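Local coordinates for protein Baccell_00875 (Bacteroides cellulosilyticus DSM 14838, PDB 5NO8) that probably acts as a polysaccharide lyase that removes L-rhamnose caps linked to glucuronic acid in complex arabinogalactan proteins, at residues A[97-105]-A[112-120]; A[258-269]-A[328-339]. All blocks are in the same frame, centred on the assembly; numbering follows the deposited sequence.

Contact 1 (A[97-105]-A[112-120]); sequences SPDGMKVLY and ILIKREIKQ
V103 and I114 form the hydrogen-bonded centre of this antiparallel hairpin, with V103 N to I114 O at 2.9 Å and I114 N to V103 O at 2.8 Å. The tight side carries V103, Y105, I112 and I114, all buried. There the Y105 ring lies against I114, CE1 to CD1 at 3.7 Å, while the carbonyl oxygen of I112 sits at the ring edge. R116 extends this packed side past the last strand pair. Its chain runs straight from CG to NE and brings NH1 to G100 O at 2.9 Å, in the guanidinium plane. That bond is bent (137° at the hydrogen), and NH1 has a second acceptor in G38 O, while NE pairs with E125. Partly exposed M101, bent at chi2 (-60°) and chi3 (-90°), lays CE 3.8 Å from R116 CB, toward I118.

The other side is looser and more exposed. L104 and L113 meet by their CD1 methyls at 3.9 Å, and the K102 chain passes over L113, CE to CD1 at 3.9 Å.

Strand 122-131 flanks 112-119, receiving I112 on F129 and I114 on Y127; on the far side of 102-105, L104 bonds through its backbone to V94 and E95.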
loop_
_atom_site.group_PDB
_atom_site.type_symbol
_atom_site.label_atom_id
_atom_site.label_comp_id
_atom_site.label_asym_id
_atom_site.label_seq_id
_atom_site.Cartn_x
_atom_site.Cartn_y
_atom_site.Cartn_z
ATOM N N SER A 97 34.741 18.615 -2.481
ATOM C CA SER A 97 34.960 20.039 -2.460
ATOM C C SER A 97 34.680 20.572 -1.048
ATOM O O SER A 97 33.907 19.983 -0.266
ATOM C CB SER A 97 34.101 20.764 -3.515
ATOM O OG SER A 97 32.715 20.645 -3.210
ATOM N N PRO A 98 35.312 21.699 -0.695
ATOM C CA PRO A 98 35.077 22.336 0.621
ATOM C C PRO A 98 33.598 22.496 1.004
ATOM O O PRO A 98 33.228 22.228 2.144
ATOM C CB PRO A 98 35.727 23.714 0.456
ATOM C CG PRO A 98 36.796 23.509 -0.565
ATOM C CD PRO A 98 36.353 22.394 -1.476
ATOM N N ASP A 99 32.758 22.862 0.035
ATOM C CA ASP A 99 31.321 23.023 0.300
ATOM C C ASP A 99 30.469 21.746 0.160
ATOM O O ASP A 99 29.252 21.803 0.334
ATOM C CB ASP A 99 30.736 24.153 -0.551
ATOM C CG ASP A 99 30.727 23.853 -2.057
ATOM O OD1 ASP A 99 31.223 22.793 -2.534
ATOM O OD2 ASP A 99 30.245 24.741 -2.787
ATOM N N GLY A 100 31.099 20.606 -0.142
ATOM C CA GLY A 100 30.382 19.341 -0.302
ATOM C C GLY A 100 29.518 19.240 -1.543
ATOM O O GLY A 100 28.769 18.272 -1.664
ATOM N N MET A 101 29.626 20.193 -2.481
ATOM C CA MET A 101 28.742 20.192 -3.660
ATOM C C MET A 101 29.319 19.439 -4.842
ATOM O O MET A 101 28.636 19.263 -5.853
ATOM C CB MET A 101 28.382 21.616 -4.055
ATOM C CG MET A 101 27.660 22.344 -2.929
ATOM S SD MET A 101 26.109 21.641 -2.358
ATOM C CE MET A 101 24.970 22.505 -3.448
ATOM N N LYS A 102 30.581 19.024 -4.746
ATOM C CA LYS A 102 31.181 18.178 -5.760
ATOM C C LYS A 102 31.837 17.041 -5.020
ATOM O O LYS A 102 32.661 17.280 -4.130
ATOM C CB LYS A 102 32.217 18.945 -6.576
ATOM C CG LYS A 102 32.934 18.096 -7.622
ATOM C CD LYS A 102 34.378 18.509 -7.851
ATOM C CE LYS A 102 35.075 17.537 -8.805
ATOM N NZ LYS A 102 36.254 18.159 -9.486
ATOM N N VAL A 103 31.476 15.808 -5.379
ATOM C CA VAL A 103 32.026 14.647 -4.718
ATOM C C VAL A 103 32.388 13.621 -5.786
ATOM O O VAL A 103 31.578 13.325 -6.687
ATOM C CB VAL A 103 31.038 14.038 -3.692
ATOM C CG1 VAL A 103 31.763 13.103 -2.759
ATOM C CG2 VAL A 103 30.343 15.120 -2.847
ATOM N N LEU A 104 33.603 13.097 -5.704
ATOM C CA LEU A 104 34.112 12.144 -6.659
ATOM C C LEU A 104 34.517 10.874 -5.945
ATOM O O LEU A 104 35.280 10.905 -4.964
ATOM C CB LEU A 104 35.296 12.766 -7.402
ATOM C CG LEU A 104 35.968 11.989 -8.510
ATOM C CD1 LEU A 104 34.967 11.669 -9.591
ATOM C CD2 LEU A 104 37.169 12.771 -9.067
ATOM N N TYR A 105 34.035 9.745 -6.458
ATOM C CA TYR A 105 34.366 8.410 -5.948
ATOM C C TYR A 105 34.953 7.634 -7.088
ATOM O O TYR A 105 34.599 7.866 -8.255
ATOM C CB TYR A 105 33.100 7.661 -5.448
ATOM C CG TYR A 105 32.245 8.403 -4.469
ATOM C CD1 TYR A 105 31.344 9.382 -4.912
ATOM C CD2 TYR A 105 32.348 8.191 -3.089
ATOM C CE1 TYR A 105 30.559 10.086 -4.028
ATOM C CE2 TYR A 105 31.559 8.914 -2.177
ATOM C CZ TYR A 105 30.684 9.872 -2.650
ATOM O OH TYR A 105 29.882 10.608 -1.806
ATOM N N ILE A 112 32.410 7.668 -10.082
ATOM C CA ILE A 112 31.097 8.213 -9.738
ATOM C C ILE A 112 31.290 9.665 -9.352
ATOM O O ILE A 112 31.953 9.957 -8.356
ATOM C CB ILE A 112 30.404 7.469 -8.582
ATOM C CG1 ILE A 112 30.356 5.948 -8.826
ATOM C CG2 ILE A 112 28.994 7.991 -8.409
ATOM C CD1 ILE A 112 31.465 5.158 -8.159
ATOM N N LEU A 113 30.762 10.569 -10.158
ATOM C CA LEU A 113 30.880 12.013 -9.847
ATOM C C LEU A 113 29.502 12.526 -9.509
ATOM O O LEU A 113 28.578 12.330 -10.298
ATOM C CB LEU A 113 31.439 12.786 -11.020
ATOM C CG LEU A 113 31.569 14.316 -10.907
ATOM C CD1 LEU A 113 32.560 14.679 -9.809
ATOM C CD2 LEU A 113 31.996 14.903 -12.242
ATOM N N ILE A 114 29.370 13.178 -8.357
ATOM C CA ILE A 114 28.158 13.882 -7.998
ATOM C C ILE A 114 28.382 15.382 -8.021
ATOM O O ILE A 114 29.263 15.868 -7.322
ATOM C CB ILE A 114 27.655 13.498 -6.603
ATOM C CG1 ILE A 114 27.618 11.978 -6.459
ATOM C CG2 ILE A 114 26.271 14.100 -6.380
ATOM C CD1 ILE A 114 27.266 11.483 -5.074
ATOM N N LYS A 115 27.578 16.103 -8.803
ATOM C CA LYS A 115 27.602 17.578 -8.849
ATOM C C LYS A 115 26.262 18.068 -8.345
ATOM O O LYS A 115 25.232 17.702 -8.908
ATOM C CB LYS A 115 27.864 18.062 -10.289
ATOM C CG LYS A 115 29.270 17.714 -10.812
ATOM C CD LYS A 115 29.576 18.282 -12.200
ATOM C CE LYS A 115 29.134 17.328 -13.316
ATOM N NZ LYS A 115 29.332 17.940 -14.643
ATOM N N ARG A 116 26.284 18.870 -7.283
ATOM C CA ARG A 116 25.081 19.439 -6.701
ATOM C C ARG A 116 25.025 20.944 -6.891
ATOM O O ARG A 116 26.045 21.622 -6.773
ATOM C CB ARG A 116 25.034 19.171 -5.220
ATOM C CG ARG A 116 24.980 17.702 -4.883
ATOM C CD ARG A 116 25.252 17.470 -3.415
ATOM N NE ARG A 116 25.208 16.041 -3.122
ATOM C CZ ARG A 116 26.057 15.371 -2.353
ATOM N NH1 ARG A 116 27.084 15.967 -1.763
ATOM N NH2 ARG A 116 25.864 14.065 -2.157
ATOM N N GLU A 117 23.836 21.447 -7.177
ATOM C CA GLU A 117 23.616 22.888 -7.185
ATOM C C GLU A 117 22.232 23.231 -6.709
ATOM O O GLU A 117 21.320 22.438 -6.839
ATOM C CB GLU A 117 24.042 23.566 -8.492
ATOM C CG GLU A 117 23.274 23.351 -9.754
ATOM C CD GLU A 117 23.888 24.165 -10.913
ATOM O OE1 GLU A 117 23.875 25.425 -10.876
ATOM O OE2 GLU A 117 24.395 23.547 -11.869
ATOM N N ILE A 118 22.110 24.372 -6.030
ATOM C CA ILE A 118 20.813 24.850 -5.600
ATOM C C ILE A 118 20.478 25.902 -6.647
ATOM O O ILE A 118 21.214 26.882 -6.785
ATOM C CB ILE A 118 20.838 25.485 -4.203
ATOM C CG1 ILE A 118 21.369 24.512 -3.141
ATOM C CG2 ILE A 118 19.446 25.996 -3.836
ATOM C CD1 ILE A 118 20.477 23.333 -2.834
ATOM N N LYS A 119 19.402 25.688 -7.388
ATOM C CA LYS A 119 18.997 26.556 -8.506
ATOM C C LYS A 119 17.546 26.985 -8.269
ATOM O O LYS A 119 16.642 26.157 -8.300
ATOM C CB LYS A 119 19.117 25.817 -9.847
ATOM N N GLN A 120 17.335 28.270 -7.979
ATOM C CA GLN A 120 15.980 28.814 -7.701
ATOM C C GLN A 120 15.327 28.041 -6.562
ATOM O O GLN A 120 14.161 27.642 -6.678
ATOM C CB GLN A 120 15.051 28.692 -8.928
ATOM C CG GLN A 120 15.638 29.004 -10.295
ATOM C CD GLN A 120 15.681 30.482 -10.610
ATOM O OE1 GLN A 120 16.710 30.998 -11.041
ATOM N NE2 GLN A 120 14.558 31.172 -10.416
#

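Contact 2 (A[258-269]-A[328-339]); sequences VLVSCNKYVFEK and THADCLVISNTA
C262 and C332 both hold SG anti to the carbonyl carbon (chi1 -56° and -61°), which brings the two sulfurs to 3.7 Å, a van der Waals contact rather than a disulfide. They sit beside the break between edge strands 259-262 and 266-268 of the mixed sheet, consistent with the split first strand of an immunoglobulin-like beta sandwich. Strand 259-262 lies across from 328-335 and touches it through side chains: V260 CG1 rests on A330 CB at 3.8 Å and V260 CG2 on T328 CG2. After the break, 266-268 joins 328-335 directly as a parallel neighbour. L333 donates from N to Y265 O and accepts at O from F267 N (2.8 Å), and I335 N continues the ladder to F267 O.

The break itself is packed with aromatic rings. C332 SG approaches F267 at the ring edge, 4.0 Å from CE2, and stands oblique to the Y265 ring. Y265 OH in turn accepts the backbone N of C262, tying loop 263-265 to the end of strand 259-262.

Beyond the ladder, E268 reaches the start of helix 338-352, where N337 is the N-cap. The helix N-terminus would probably favour the negative charge of E268. T338 N (2.8 Å) and T338 OG1 (2.9 Å) meet E268 OE2 from opposite faces of the carboxylate plane, and a water donating to the same OE2 accepts from A339 N at 3.0 Å.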
loop_
_atom_site.group_PDB
_atom_site.type_symbol
_atom_site.label_atom_id
_atom_site.label_comp_id
_atom_site.label_asym_id
_atom_site.label_seq_id
_atom_site.Cartn_x
_atom_site.Cartn_y
_atom_site.Cartn_z
ATOM N N VAL A 258 7.055 14.041 -17.836
ATOM C CA VAL A 258 5.703 13.763 -18.330
ATOM C C VAL A 258 4.925 13.000 -17.291
ATOM O O VAL A 258 5.511 12.409 -16.371
ATOM C CB VAL A 258 5.717 12.978 -19.667
ATOM C CG1 VAL A 258 6.532 13.715 -20.719
ATOM C CG2 VAL A 258 6.248 11.565 -19.498
ATOM N N LEU A 259 3.596 13.023 -17.424
ATOM C CA LEU A 259 2.699 12.295 -16.532
ATOM C C LEU A 259 1.859 11.344 -17.378
ATOM O O LEU A 259 1.219 11.765 -18.353
ATOM C CB LEU A 259 1.763 13.249 -15.771
ATOM C CG LEU A 259 2.448 14.130 -14.745
ATOM C CD1 LEU A 259 1.548 15.309 -14.431
ATOM C CD2 LEU A 259 2.797 13.325 -13.501
ATOM N N VAL A 260 1.873 10.072 -17.005
ATOM C CA VAL A 260 1.070 9.057 -17.660
ATOM C C VAL A 260 -0.095 8.702 -16.758
ATOM O O VAL A 260 0.058 8.592 -15.554
ATOM C CB VAL A 260 1.922 7.823 -17.975
ATOM C CG1 VAL A 260 1.100 6.713 -18.599
ATOM C CG2 VAL A 260 3.005 8.226 -18.951
ATOM N N SER A 261 -1.265 8.497 -17.364
ATOM C CA SER A 261 -2.413 8.021 -16.632
ATOM C C SER A 261 -3.301 7.198 -17.570
ATOM O O SER A 261 -3.303 7.419 -18.781
ATOM C CB SER A 261 -3.211 9.188 -16.055
ATOM O OG SER A 261 -3.483 10.136 -17.067
ATOM N N CYS A 262 -4.090 6.315 -16.973
ATOM C CA CYS A 262 -5.035 5.469 -17.700
ATOM C C CYS A 262 -6.428 5.728 -17.162
ATOM O O CYS A 262 -6.596 6.140 -16.026
ATOM C CB CYS A 262 -4.702 3.995 -17.514
ATOM S SG CYS A 262 -3.012 3.559 -18.008
ATOM N N ASN A 263 -7.447 5.425 -17.963
ATOM C CA ASN A 263 -8.817 5.588 -17.499
ATOM C C ASN A 263 -9.098 4.651 -16.320
ATOM O O ASN A 263 -9.827 5.021 -15.399
ATOM C CB ASN A 263 -9.836 5.447 -18.649
ATOM C CG ASN A 263 -9.804 4.093 -19.310
ATOM O OD1 ASN A 263 -8.748 3.610 -19.700
ATOM N ND2 ASN A 263 -10.960 3.443 -19.393
ATOM N N LYS A 264 -8.529 3.446 -16.362
ATOM C CA LYS A 264 -8.564 2.504 -15.246
ATOM C C LYS A 264 -7.274 1.732 -15.301
ATOM O O LYS A 264 -6.579 1.816 -16.301
ATOM C CB LYS A 264 -9.673 1.506 -15.427
ATOM C CG LYS A 264 -11.028 2.105 -15.519
ATOM C CD LYS A 264 -12.070 1.047 -15.271
ATOM C CE LYS A 264 -12.479 0.302 -16.502
ATOM N NZ LYS A 264 -13.979 0.127 -16.402
ATOM N N TYR A 265 -6.968 0.984 -14.250
ATOM C CA TYR A 265 -5.761 0.141 -14.237
ATOM C C TYR A 265 -6.037 -1.332 -14.231
ATOM O O TYR A 265 -5.120 -2.130 -14.414
ATOM C CB TYR A 265 -4.823 0.563 -13.087
ATOM C CG TYR A 265 -4.387 1.962 -13.309
ATOM C CD1 TYR A 265 -3.314 2.259 -14.161
ATOM C CD2 TYR A 265 -5.088 3.034 -12.730
ATOM C CE1 TYR A 265 -2.960 3.573 -14.439
ATOM C CE2 TYR A 265 -4.725 4.350 -12.983
ATOM C CZ TYR A 265 -3.647 4.622 -13.832
ATOM O OH TYR A 265 -3.298 5.915 -14.130
ATOM N N VAL A 266 -7.298 -1.710 -14.038
ATOM C CA VAL A 266 -7.724 -3.085 -14.176
ATOM C C VAL A 266 -8.925 -3.080 -15.125
ATOM O O VAL A 266 -9.873 -2.309 -14.931
ATOM C CB VAL A 266 -8.115 -3.717 -12.827
ATOM C CG1 VAL A 266 -8.597 -5.143 -13.029
ATOM C CG2 VAL A 266 -6.938 -3.667 -11.864
ATOM N N PHE A 267 -8.841 -3.913 -16.154
ATOM C CA PHE A 267 -9.829 -4.003 -17.230
ATOM C C PHE A 267 -10.408 -5.398 -17.315
ATOM O O PHE A 267 -9.697 -6.358 -17.087
ATOM C CB PHE A 267 -9.139 -3.725 -18.555
ATOM C CG PHE A 267 -8.648 -2.338 -18.676
ATOM C CD1 PHE A 267 -9.511 -1.331 -19.097
ATOM C CD2 PHE A 267 -7.365 -2.000 -18.245
ATOM C CE1 PHE A 267 -9.091 -0.023 -19.176
ATOM C CE2 PHE A 267 -6.937 -0.682 -18.337
ATOM C CZ PHE A 267 -7.789 0.300 -18.819
ATOM N N GLU A 268 -11.702 -5.510 -17.653
ATOM C CA GLU A 268 -12.275 -6.767 -18.098
ATOM C C GLU A 268 -11.987 -6.961 -19.578
ATOM O O GLU A 268 -11.919 -6.002 -20.349
ATOM C CB GLU A 268 -13.804 -6.793 -17.900
ATOM C CG GLU A 268 -14.223 -6.625 -16.449
ATOM C CD GLU A 268 -15.728 -6.778 -16.298
ATOM O OE1 GLU A 268 -16.460 -6.314 -17.185
ATOM O OE2 GLU A 268 -16.177 -7.373 -15.311
ATOM N N LYS A 269 -11.829 -8.217 -19.972
ATOM C CA LYS A 269 -11.520 -8.527 -21.346
ATOM C C LYS A 269 -12.607 -7.922 -22.242
ATOM O O LYS A 269 -13.796 -8.042 -21.944
ATOM C CB LYS A 269 -11.408 -10.030 -21.506
ATOM C CG LYS A 269 -10.903 -10.461 -22.861
ATOM C CD LYS A 269 -10.651 -11.962 -22.890
ATOM C CE LYS A 269 -11.940 -12.716 -23.141
ATOM N NZ LYS A 269 -11.607 -14.161 -23.156
ATOM N N THR A 328 8.888 5.968 -20.679
ATOM C CA THR A 328 8.169 5.744 -19.419
ATOM C C THR A 328 7.042 4.780 -19.689
ATOM O O THR A 328 6.834 4.386 -20.838
ATOM C CB THR A 328 7.714 7.088 -18.776
ATOM O OG1 THR A 328 7.241 6.877 -17.435
ATOM C CG2 THR A 328 6.635 7.806 -19.557
ATOM N N HIS A 329 6.325 4.380 -18.644
ATOM C CA HIS A 329 5.310 3.353 -18.774
ATOM C C HIS A 329 4.136 3.490 -17.805
ATOM O O HIS A 329 4.142 4.334 -16.897
ATOM C CB HIS A 329 5.964 1.974 -18.618
ATOM C CG HIS A 329 6.173 1.547 -17.194
ATOM N ND1 HIS A 329 7.146 2.087 -16.389
ATOM C CD2 HIS A 329 5.499 0.658 -16.429
ATOM C CE1 HIS A 329 7.093 1.506 -15.197
ATOM N NE2 HIS A 329 6.100 0.639 -15.192
ATOM N N ALA A 330 3.131 2.665 -18.076
ATOM C CA ALA A 330 2.022 2.380 -17.174
ATOM C C ALA A 330 1.820 0.878 -17.061
ATOM O O ALA A 330 2.050 0.148 -18.025
ATOM C CB ALA A 330 0.756 3.027 -17.666
ATOM N N ASP A 331 1.406 0.419 -15.872
ATOM C CA ASP A 331 1.162 -1.012 -15.606
ATOM C C ASP A 331 -0.344 -1.244 -15.398
ATOM O O ASP A 331 -0.927 -0.694 -14.458
ATOM C CB ASP A 331 1.896 -1.474 -14.359
ATOM C CG ASP A 331 3.406 -1.393 -14.494
ATOM O OD1 ASP A 331 3.941 -1.912 -15.509
ATOM O OD2 ASP A 331 4.055 -0.826 -13.569
ATOM N N CYS A 332 -0.952 -2.038 -16.280
ATOM C CA CYS A 332 -2.362 -2.385 -16.230
ATOM C C CYS A 332 -2.527 -3.898 -16.163
ATOM O O CYS A 332 -1.609 -4.659 -16.501
ATOM C CB CYS A 332 -3.101 -1.870 -17.459
ATOM S SG CYS A 332 -3.025 -0.082 -17.582
ATOM N N LEU A 333 -3.717 -4.326 -15.743
ATOM C CA LEU A 333 -4.054 -5.736 -15.659
ATOM C C LEU A 333 -5.366 -5.968 -16.387
ATOM O O LEU A 333 -6.299 -5.174 -16.243
ATOM C CB LEU A 333 -4.231 -6.163 -14.191
ATOM C CG LEU A 333 -4.572 -7.611 -13.901
ATOM C CD1 LEU A 333 -3.456 -8.557 -14.290
ATOM C CD2 LEU A 333 -4.894 -7.804 -12.411
ATOM N N VAL A 334 -5.423 -7.057 -17.138
ATOM C CA VAL A 334 -6.655 -7.544 -17.743
ATOM C C VAL A 334 -7.103 -8.837 -17.086
ATOM O O VAL A 334 -6.322 -9.809 -16.964
ATOM C CB VAL A 334 -6.518 -7.710 -19.283
ATOM C CG1 VAL A 334 -7.857 -8.125 -19.892
ATOM C CG2 VAL A 334 -6.085 -6.409 -19.886
ATOM N N ILE A 335 -8.368 -8.857 -16.665
ATOM C CA ILE A 335 -8.960 -10.058 -16.070
ATOM C C ILE A 335 -10.066 -10.536 -17.032
ATOM O O ILE A 335 -10.500 -9.766 -17.866
ATOM C CB ILE A 335 -9.500 -9.799 -14.650
ATOM C CG1 ILE A 335 -10.660 -8.818 -14.671
ATOM C CG2 ILE A 335 -8.382 -9.287 -13.735
ATOM C CD1 ILE A 335 -11.339 -8.676 -13.327
ATOM N N SER A 336 -10.533 -11.774 -16.885
ATOM C CA SER A 336 -11.575 -12.328 -17.759
ATOM C C SER A 336 -12.814 -11.473 -17.621
ATOM O O SER A 336 -13.249 -10.812 -18.572
ATOM C CB SER A 336 -11.918 -13.785 -17.369
ATOM O OG SER A 336 -12.275 -13.899 -15.962
ATOM N N ASN A 337 -13.387 -11.492 -16.420
ATOM C CA ASN A 337 -14.385 -10.513 -16.002
ATOM C C ASN A 337 -14.617 -10.641 -14.507
ATOM O O ASN A 337 -14.402 -11.708 -13.913
ATOM C CB ASN A 337 -15.715 -10.616 -16.751
ATOM C CG ASN A 337 -16.493 -11.855 -16.393
ATOM O OD1 ASN A 337 -17.271 -11.873 -15.433
ATOM N ND2 ASN A 337 -16.293 -12.895 -17.175
ATOM N N THR A 338 -15.038 -9.534 -13.935
ATOM C CA THR A 338 -15.032 -9.352 -12.526
ATOM C C THR A 338 -16.003 -10.259 -11.832
ATOM O O THR A 338 -15.658 -10.837 -10.827
ATOM C CB THR A 338 -15.325 -7.892 -12.168
ATOM O OG1 THR A 338 -14.446 -7.071 -12.946
ATOM C CG2 THR A 338 -15.077 -7.644 -10.730
ATOM N N ALA A 339 -17.218 -10.382 -12.369
ATOM C CA ALA A 339 -18.211 -11.244 -11.747
ATOM C C ALA A 339 -17.702 -12.691 -11.650
ATOM O O ALA A 339 -17.870 -13.341 -10.615
ATOM C CB ALA A 339 -19.541 -11.195 -12.529
HETATM O O HOH W 1 -18.334 -8.700 -14.585
HETATM O O HOH W 2 -15.187 -9.797 -20.170
#

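Contact 1 closes before contact 2 opens along the chain, and they belong to different sheets, with centres 41 Å apart and nearest atoms about 18 Å apart. Contact 1 lies near one edge of the antiparallel sheet whose other outermost strand is 163-168. Strand 232-242 of that sheet leads through helix 245-254 into the mixed sheet of contact 2. The two sheets also meet at that far edge, where H329 packs against W168 and T328 bonds to G170. From contact 2 the chain enters helix 338-352 and the mostly helical C-terminal part. Contact 1 therefore belongs to the outlying beta region, 34 Å from the chain centre, and contact 2 to the junction between beta and helical parts.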